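Local structure of geranylgeranyl pyrophosphate synthase (Corynebacterium glutamicum, 3LK5) at residues E23-R28 / A93-E98; S56-G61 / L97-A102; D161-S166 / E171-T176. The protein probably joins isoprene units as a magnesium-dependent prenyltransferase of the FPP/GGPP synthase family in isoprenoid biosynthesis. All blocks are in the same frame, centred on the assembly; numbering follows the deposited sequence.

Interaction 1. Residues E23-R28 / A93-E98; sequences EVVRDR and AAASLE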
# COMPACT_ATOMS: atom_id res chain seq x y z
N GLU A 23 -15.24 -20.48 2.53
CA GLU A 23 -16.06 -20.48 1.29
C GLU A 23 -16.80 -19.16 1.13
O GLU A 23 -16.87 -18.59 0.03
CB GLU A 23 -17.08 -21.64 1.31
CG GLU A 23 -16.42 -22.98 1.37
CD GLU A 23 -17.44 -24.10 1.52
OE1 GLU A 23 -18.66 -23.84 1.71
OE2 GLU A 23 -17.01 -25.24 1.43
N VAL A 24 -17.33 -18.66 2.25
CA VAL A 24 -18.04 -17.39 2.26
C VAL A 24 -17.05 -16.25 1.92
O VAL A 24 -17.38 -15.38 1.14
CB VAL A 24 -18.71 -17.13 3.65
CG1 VAL A 24 -19.31 -15.76 3.70
CG2 VAL A 24 -19.82 -18.20 3.89
N VAL A 25 -15.84 -16.31 2.49
CA VAL A 25 -14.82 -15.28 2.22
C VAL A 25 -14.50 -15.26 0.72
O VAL A 25 -14.48 -14.19 0.11
CB VAL A 25 -13.56 -15.51 3.06
CG1 VAL A 25 -12.38 -14.57 2.63
CG2 VAL A 25 -13.90 -15.35 4.57
N ARG A 26 -14.27 -16.44 0.13
CA ARG A 26 -13.99 -16.53 -1.31
C ARG A 26 -15.11 -15.94 -2.15
O ARG A 26 -14.82 -15.22 -3.11
CB ARG A 26 -13.70 -17.98 -1.73
CG ARG A 26 -13.17 -18.13 -3.17
CD ARG A 26 -12.94 -19.63 -3.51
NE ARG A 26 -12.20 -19.81 -4.78
CZ ARG A 26 -12.71 -19.69 -6.01
NH1 ARG A 26 -13.97 -19.33 -6.20
NH2 ARG A 26 -11.92 -19.89 -7.07
N ASP A 27 -16.38 -16.19 -1.79
CA ASP A 27 -17.50 -15.52 -2.46
C ASP A 27 -17.42 -13.99 -2.39
O ASP A 27 -17.69 -13.31 -3.39
CB ASP A 27 -18.87 -15.90 -1.86
CG ASP A 27 -19.33 -17.30 -2.27
OD1 ASP A 27 -18.89 -17.81 -3.29
OD2 ASP A 27 -20.14 -17.88 -1.53
N ARG A 28 -17.17 -13.44 -1.21
CA ARG A 28 -17.11 -11.97 -1.09
C ARG A 28 -15.97 -11.39 -1.96
O ARG A 28 -16.14 -10.35 -2.60
CB ARG A 28 -16.92 -11.53 0.38
CG ARG A 28 -17.98 -12.09 1.38
CD ARG A 28 -19.44 -11.94 0.90
NE ARG A 28 -19.83 -10.57 0.57
CZ ARG A 28 -21.01 -10.24 0.03
NH1 ARG A 28 -21.90 -11.20 -0.23
NH2 ARG A 28 -21.29 -8.98 -0.24
N ALA A 93 -16.27 -6.50 5.24
CA ALA A 93 -15.22 -5.97 6.15
C ALA A 93 -14.27 -7.06 6.59
O ALA A 93 -13.04 -6.86 6.55
CB ALA A 93 -15.84 -5.26 7.39
N ALA A 94 -14.81 -8.22 7.02
CA ALA A 94 -13.95 -9.34 7.35
C ALA A 94 -13.06 -9.80 6.21
O ALA A 94 -11.85 -10.03 6.40
CB ALA A 94 -14.83 -10.54 7.93
N ALA A 95 -13.65 -9.91 5.03
CA ALA A 95 -12.95 -10.44 3.86
C ALA A 95 -11.87 -9.50 3.36
O ALA A 95 -10.88 -9.96 2.76
CB ALA A 95 -13.97 -10.73 2.71
N SER A 96 -12.03 -8.20 3.60
CA SER A 96 -11.05 -7.20 3.11
C SER A 96 -9.64 -7.51 3.66
O SER A 96 -8.62 -7.16 3.05
CB SER A 96 -11.46 -5.77 3.51
OG SER A 96 -11.25 -5.59 4.91
N LEU A 97 -9.57 -8.15 4.84
CA LEU A 97 -8.29 -8.58 5.40
C LEU A 97 -7.47 -9.47 4.48
O LEU A 97 -6.24 -9.45 4.55
CB LEU A 97 -8.50 -9.31 6.73
CG LEU A 97 -9.17 -8.43 7.80
CD1 LEU A 97 -9.34 -9.25 9.07
CD2 LEU A 97 -8.31 -7.19 8.12
N GLU A 98 -8.13 -10.25 3.61
CA GLU A 98 -7.38 -11.06 2.64
C GLU A 98 -6.57 -10.21 1.66
O GLU A 98 -5.53 -10.66 1.16
CB GLU A 98 -8.33 -11.94 1.83
CG GLU A 98 -8.93 -13.04 2.70
CD GLU A 98 -7.80 -13.91 3.35
OE1 GLU A 98 -6.96 -14.50 2.62
OE2 GLU A 98 -7.70 -13.93 4.57

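Interaction 2. Residues S56-G61 / L97-A102; sequences SFVLNG and LEFIQA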
# COMPACT_ATOMS: atom_id res chain seq x y z
N SER A 56 -6.19 -14.63 -9.20
CA SER A 56 -5.86 -16.03 -8.94
C SER A 56 -5.21 -16.22 -7.59
O SER A 56 -5.53 -17.17 -6.86
CB SER A 56 -4.96 -16.63 -10.03
OG SER A 56 -5.63 -16.58 -11.27
N PHE A 57 -4.27 -15.33 -7.26
CA PHE A 57 -3.53 -15.47 -6.01
C PHE A 57 -4.46 -15.33 -4.79
O PHE A 57 -4.36 -16.10 -3.83
CB PHE A 57 -2.39 -14.44 -5.98
CG PHE A 57 -1.50 -14.54 -4.79
CD1 PHE A 57 -0.55 -15.58 -4.68
CD2 PHE A 57 -1.57 -13.60 -3.77
CE1 PHE A 57 0.29 -15.67 -3.57
CE2 PHE A 57 -0.75 -13.68 -2.65
CZ PHE A 57 0.20 -14.71 -2.54
N VAL A 58 -5.37 -14.36 -4.86
CA VAL A 58 -6.27 -14.03 -3.74
C VAL A 58 -7.33 -15.14 -3.60
O VAL A 58 -7.69 -15.57 -2.49
CB VAL A 58 -6.96 -12.64 -4.02
CG1 VAL A 58 -8.12 -12.38 -3.06
CG2 VAL A 58 -5.92 -11.52 -3.91
N LEU A 59 -7.88 -15.55 -4.74
CA LEU A 59 -8.98 -16.52 -4.70
C LEU A 59 -8.54 -17.97 -4.44
O LEU A 59 -9.31 -18.74 -3.82
CB LEU A 59 -9.86 -16.46 -5.94
CG LEU A 59 -10.59 -15.15 -6.25
CD1 LEU A 59 -11.40 -15.31 -7.55
CD2 LEU A 59 -11.49 -14.69 -5.07
N ASN A 60 -7.34 -18.34 -4.88
CA ASN A 60 -7.03 -19.78 -5.03
C ASN A 60 -6.24 -20.44 -3.94
O ASN A 60 -5.78 -21.59 -4.10
CB ASN A 60 -6.37 -20.10 -6.38
CG ASN A 60 -7.27 -19.78 -7.55
OD1 ASN A 60 -8.49 -19.81 -7.44
ND2 ASN A 60 -6.66 -19.49 -8.69
N GLY A 61 -6.09 -19.74 -2.83
CA GLY A 61 -5.53 -20.37 -1.66
C GLY A 61 -5.61 -19.40 -0.51
O GLY A 61 -5.97 -18.24 -0.70
N LEU A 97 -9.57 -8.15 4.84
CA LEU A 97 -8.29 -8.58 5.40
C LEU A 97 -7.47 -9.47 4.48
O LEU A 97 -6.24 -9.45 4.55
CB LEU A 97 -8.50 -9.31 6.73
CG LEU A 97 -9.17 -8.43 7.80
CD1 LEU A 97 -9.34 -9.25 9.07
CD2 LEU A 97 -8.31 -7.19 8.12
N GLU A 98 -8.13 -10.25 3.61
CA GLU A 98 -7.38 -11.06 2.64
C GLU A 98 -6.57 -10.21 1.66
O GLU A 98 -5.53 -10.66 1.16
CB GLU A 98 -8.33 -11.94 1.83
CG GLU A 98 -8.93 -13.04 2.70
CD GLU A 98 -7.80 -13.91 3.35
OE1 GLU A 98 -6.96 -14.50 2.62
OE2 GLU A 98 -7.70 -13.93 4.57
N PHE A 99 -7.05 -9.01 1.35
CA PHE A 99 -6.24 -8.14 0.47
C PHE A 99 -5.00 -7.59 1.17
O PHE A 99 -3.95 -7.43 0.54
CB PHE A 99 -7.09 -7.01 -0.11
CG PHE A 99 -7.90 -7.42 -1.29
CD1 PHE A 99 -7.28 -7.85 -2.46
CD2 PHE A 99 -9.28 -7.31 -1.26
CE1 PHE A 99 -8.02 -8.19 -3.59
CE2 PHE A 99 -10.04 -7.64 -2.38
CZ PHE A 99 -9.39 -8.09 -3.55
N ILE A 100 -5.11 -7.30 2.46
CA ILE A 100 -3.93 -6.90 3.23
C ILE A 100 -2.96 -8.05 3.19
O ILE A 100 -1.76 -7.86 2.92
CB ILE A 100 -4.26 -6.56 4.69
CG1 ILE A 100 -5.26 -5.40 4.70
CG2 ILE A 100 -2.95 -6.14 5.45
CD1 ILE A 100 -5.60 -4.92 6.12
N GLN A 101 -3.47 -9.26 3.44
CA GLN A 101 -2.57 -10.42 3.46
C GLN A 101 -1.95 -10.70 2.09
O GLN A 101 -0.79 -11.15 2.01
CB GLN A 101 -3.34 -11.65 3.98
CG GLN A 101 -2.56 -12.98 3.90
CD GLN A 101 -1.42 -13.11 4.89
OE1 GLN A 101 -0.96 -12.14 5.54
NE2 GLN A 101 -0.92 -14.34 5.02
N ALA A 102 -2.73 -10.50 1.02
CA ALA A 102 -2.18 -10.69 -0.31
C ALA A 102 -1.00 -9.74 -0.51
O ALA A 102 0.05 -10.17 -1.02
CB ALA A 102 -3.22 -10.46 -1.38

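Interaction 3. Residues D161-S166 / E171-T176; sequences DMLQDS and EALART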
# COMPACT_ATOMS: atom_id res chain seq x y z
N ASP A 161 -10.55 -0.02 0.09
CA ASP A 161 -11.84 0.22 -0.63
C ASP A 161 -12.89 -0.79 -0.16
O ASP A 161 -14.06 -0.45 -0.03
CB ASP A 161 -11.66 0.01 -2.13
CG ASP A 161 -10.84 1.15 -2.78
OD1 ASP A 161 -10.70 2.25 -2.21
OD2 ASP A 161 -10.30 0.91 -3.87
N MSE A 162 -12.49 -2.05 -0.04
CA MSE A 162 -13.47 -3.10 0.29
C MSE A 162 -14.10 -2.83 1.64
O MSE A 162 -15.31 -3.02 1.81
CB MSE A 162 -12.82 -4.49 0.26
CG MSE A 162 -13.88 -5.62 0.38
SE MSE A 162 -13.03 -7.31 -0.10
CE MSE A 162 -14.65 -8.53 0.04
N LEU A 163 -13.28 -2.35 2.59
CA LEU A 163 -13.82 -1.88 3.87
C LEU A 163 -14.70 -0.61 3.72
O LEU A 163 -15.87 -0.59 4.18
CB LEU A 163 -12.68 -1.64 4.91
CG LEU A 163 -13.17 -1.08 6.27
CD1 LEU A 163 -14.08 -2.12 6.99
CD2 LEU A 163 -11.97 -0.65 7.14
N GLN A 164 -14.16 0.44 3.10
CA GLN A 164 -14.87 1.73 3.09
C GLN A 164 -16.15 1.64 2.24
O GLN A 164 -17.12 2.34 2.53
CB GLN A 164 -14.00 2.85 2.50
CG GLN A 164 -12.73 3.17 3.39
CD GLN A 164 -13.05 3.40 4.85
OE1 GLN A 164 -14.08 3.98 5.18
NE2 GLN A 164 -12.15 2.96 5.73
N ASP A 165 -16.16 0.74 1.27
CA ASP A 165 -17.31 0.57 0.35
C ASP A 165 -18.22 -0.60 0.70
O ASP A 165 -19.14 -0.95 -0.08
CB ASP A 165 -16.87 0.45 -1.12
CG ASP A 165 -16.30 1.77 -1.67
OD1 ASP A 165 -16.73 2.88 -1.28
OD2 ASP A 165 -15.36 1.68 -2.48
N SER A 166 -17.99 -1.17 1.88
CA SER A 166 -18.67 -2.40 2.33
C SER A 166 -20.16 -2.18 2.53
O SER A 166 -20.94 -3.14 2.48
CB SER A 166 -18.07 -2.87 3.66
OG SER A 166 -18.18 -1.85 4.64
N GLU A 171 -21.34 5.09 11.48
CA GLU A 171 -21.01 4.83 12.89
C GLU A 171 -20.11 3.60 13.03
O GLU A 171 -19.10 3.63 13.77
CB GLU A 171 -22.30 4.65 13.72
CG GLU A 171 -23.16 5.92 13.80
CD GLU A 171 -23.95 6.31 12.50
OE1 GLU A 171 -24.02 5.57 11.46
OE2 GLU A 171 -24.56 7.41 12.53
N ALA A 172 -20.46 2.53 12.32
CA ALA A 172 -19.65 1.30 12.33
C ALA A 172 -18.26 1.57 11.76
O ALA A 172 -17.26 1.14 12.34
CB ALA A 172 -20.36 0.17 11.53
N LEU A 173 -18.18 2.30 10.65
CA LEU A 173 -16.86 2.67 10.09
C LEU A 173 -16.01 3.42 11.08
O LEU A 173 -14.83 3.10 11.26
CB LEU A 173 -16.97 3.46 8.76
CG LEU A 173 -17.42 2.62 7.58
CD1 LEU A 173 -17.75 3.51 6.38
CD2 LEU A 173 -16.32 1.56 7.23
N ALA A 174 -16.61 4.40 11.76
CA ALA A 174 -15.88 5.12 12.77
C ALA A 174 -15.37 4.20 13.87
O ALA A 174 -14.25 4.40 14.37
CB ALA A 174 -16.75 6.27 13.39
N ARG A 175 -16.18 3.20 14.25
CA ARG A 175 -15.77 2.30 15.33
C ARG A 175 -14.57 1.44 14.90
O ARG A 175 -13.79 1.05 15.76
CB ARG A 175 -16.92 1.38 15.79
CG ARG A 175 -17.99 2.10 16.68
CD ARG A 175 -18.93 1.09 17.41
NE ARG A 175 -19.64 0.22 16.46
CZ ARG A 175 -20.81 0.53 15.91
NH1 ARG A 175 -21.40 -0.33 15.05
NH2 ARG A 175 -21.42 1.68 16.20
N THR A 176 -14.45 1.16 13.61
CA THR A 176 -13.34 0.34 13.09
C THR A 176 -11.96 1.01 13.22
O THR A 176 -10.95 0.32 13.15
CB THR A 176 -13.49 -0.08 11.60
OG1 THR A 176 -13.40 1.06 10.72
CG2 THR A 176 -14.81 -0.85 11.34
O HOH W 1 -12.21 3.19 8.62

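Interaction 1. Residues E23-R28 / A93-E98
Ala93 O, two residues before the Ala95 that meets Val25 and Arg28, accepts the hydroxyl of Ser96, with OG at 2.7 Å from Ala93 O and tilted 24° from the carbonyl plane. Ser96 N adds a second, weak bond to the same oxygen, and both bonds stay within the helix. The atoms that meet across the contact are all carbons, and Ala95 offers a bare methyl to Val25 and Arg28. The axes of 23-28 and 93-98 pass 9.2 Å apart and cross at -83°. Val25 takes part through CG1, which is turned anti to the backbone N (chi1 170°) and lies over two residues of the facing helix, 4.2 Å from Ala95 CB and 3.8 Å from Glu98 CG. The Val25 and Glu98 side chains cross at about a right angle, and it is the aliphatic part of Glu98 that touches; a bend at chi2 leads its carboxylate on to a salt bridge between OE1 and Arg64. Arg28 divides its roles likewise. Its CB rests 3.8 Å from Ala95 CB, while the bent remainder of the chain departs to pair NE with Asp92. Around this crossing of helices 21-43 and 87-111, Pro67 of helix 65-78 packs against Val25 and Glu98, and selenomethionine Met162 of helix 144-164 covers Arg28 and Ala95.

Interaction 2. Residues S56-G61 / L97-A102
Val58 and Ala102 hold the middle of this contact, their CA atoms 6.3 Å apart, the nearest such pair between the two segments. The rotamer of the valine decides which methyl does the work. With CG1 anti to the backbone N (chi1 168°), CG2 falls beside that nitrogen and points into the angle between two residues of the facing helix: it lies 3.8 Å from Ala102 CB and 3.9 Å from Phe99 CE1. One branch thus serves both neighbours, and the valine and phenylalanine side chains cross at about a right angle.

Phe99 reaches this position indirectly. Its CB does not set out toward 56-61, but chi1 of -81° leaves CG beside its own backbone N and swings the ring back, bringing CE1 and CD1 against the methyl in an oblique approach. The ring also meets that of Phe32, with the two planes inclined. Phe57 takes a different rotamer: CG lies anti to the backbone N (chi1 -176°), which brings CE2 to 4.0 Å from Ala102 O and 4.3 Å from Ala102 CB.

No hydrogen bond passes directly between the segments. Val58 O is instead bonded to NH1 of Arg64, the same arginine that pairs with Glu98, while Leu29 of helix 21-43 packs on both Val58 and Phe99.

The arrangement belongs to the all-helical prenyltransferase fold, in which helix 87-111 carries the start of an aspartate-rich motif at its C-terminal end. Asp108 and Asp112 of that motif bind magnesium, although no metal is bound to this chain; the Phe57 and Asp108 side chains are about 9 Å apart, so the contact lies near the metal site without touching it.

Interaction 3. Residues D161-S166 / E171-T176
Leu173 reaches across to Leu163 and Gln164, and its path shows how one branched side chain can fill the corner between consecutive helices. CB leaves the backbone toward 161-166, and CG, anti to the carbonyl carbon (chi1 -72°), continues in that direction; the touching itself is left to the two methyls. CD1 lies over the end of the preceding helix, 3.9 Å from Gln164 OE1 and close also to the backbone oxygen of that residue. CD2 goes deeper, 3.8 Å from Leu163 O and 4.2 Å from Leu163 CG. The glutamine comes to meet this tip: its CB points away from 171-176, but a bend at chi2 (-50°) folds the chain back until OE1 faces both methyls.

The methyls thus meet oxygens as well as carbon, and polar bonds lie close by. Leu163 O, beside CD2, takes two donors from Ser166: OG at 2.7 Å and the backbone N of the same residue, the hydroxyl thereby tying down the turn that ends the helix. In the second helix, Thr176 OG1 donates in the carbonyl plane to a lone pair of Leu173 O. A water then joins the segments, accepting from Gln164 NE2 at 2.9 Å and donating to Thr176 OG1 at 3.2 Å. The two ends of the glutamine amide therefore have separate tasks, OE1 packing against leucine and NE2 reaching the water.

Leu168, in the intervening turn, packs on both Leu163 and Leu173. Asp161 and Asp165 form salt bridges with Arg177, Arg181 and Arg184 of the second subunit, which places this end of helix 144-164 at the dimer interface. Inside the subunit, Leu163 rests on Ala93 of helix 87-111, and Thr176 on Leu227 and Ile231 of helix 205-231.

From the N terminus, helix 21-43 runs into helix 45-59, and both later receive helix 87-111. Interaction 1 closes the longer loop, 23-28 to 93-98; interaction 2 opens inside it and ends just beyond it, so the two overlap and share Leu97 and Glu98. They also meet directly through a probable, weak hydrogen bond from Arg26 NE to Leu59 O. Interaction 3 follows in series and closes only a short turn between helices 144-164 and 170-199. Selenomethionine Met162 reaches back from it to Arg28 and Ala95 in interaction 1 and Phe99 in interaction 2, joining helices 21-43 and 87-111 to the later, dimer-facing pair.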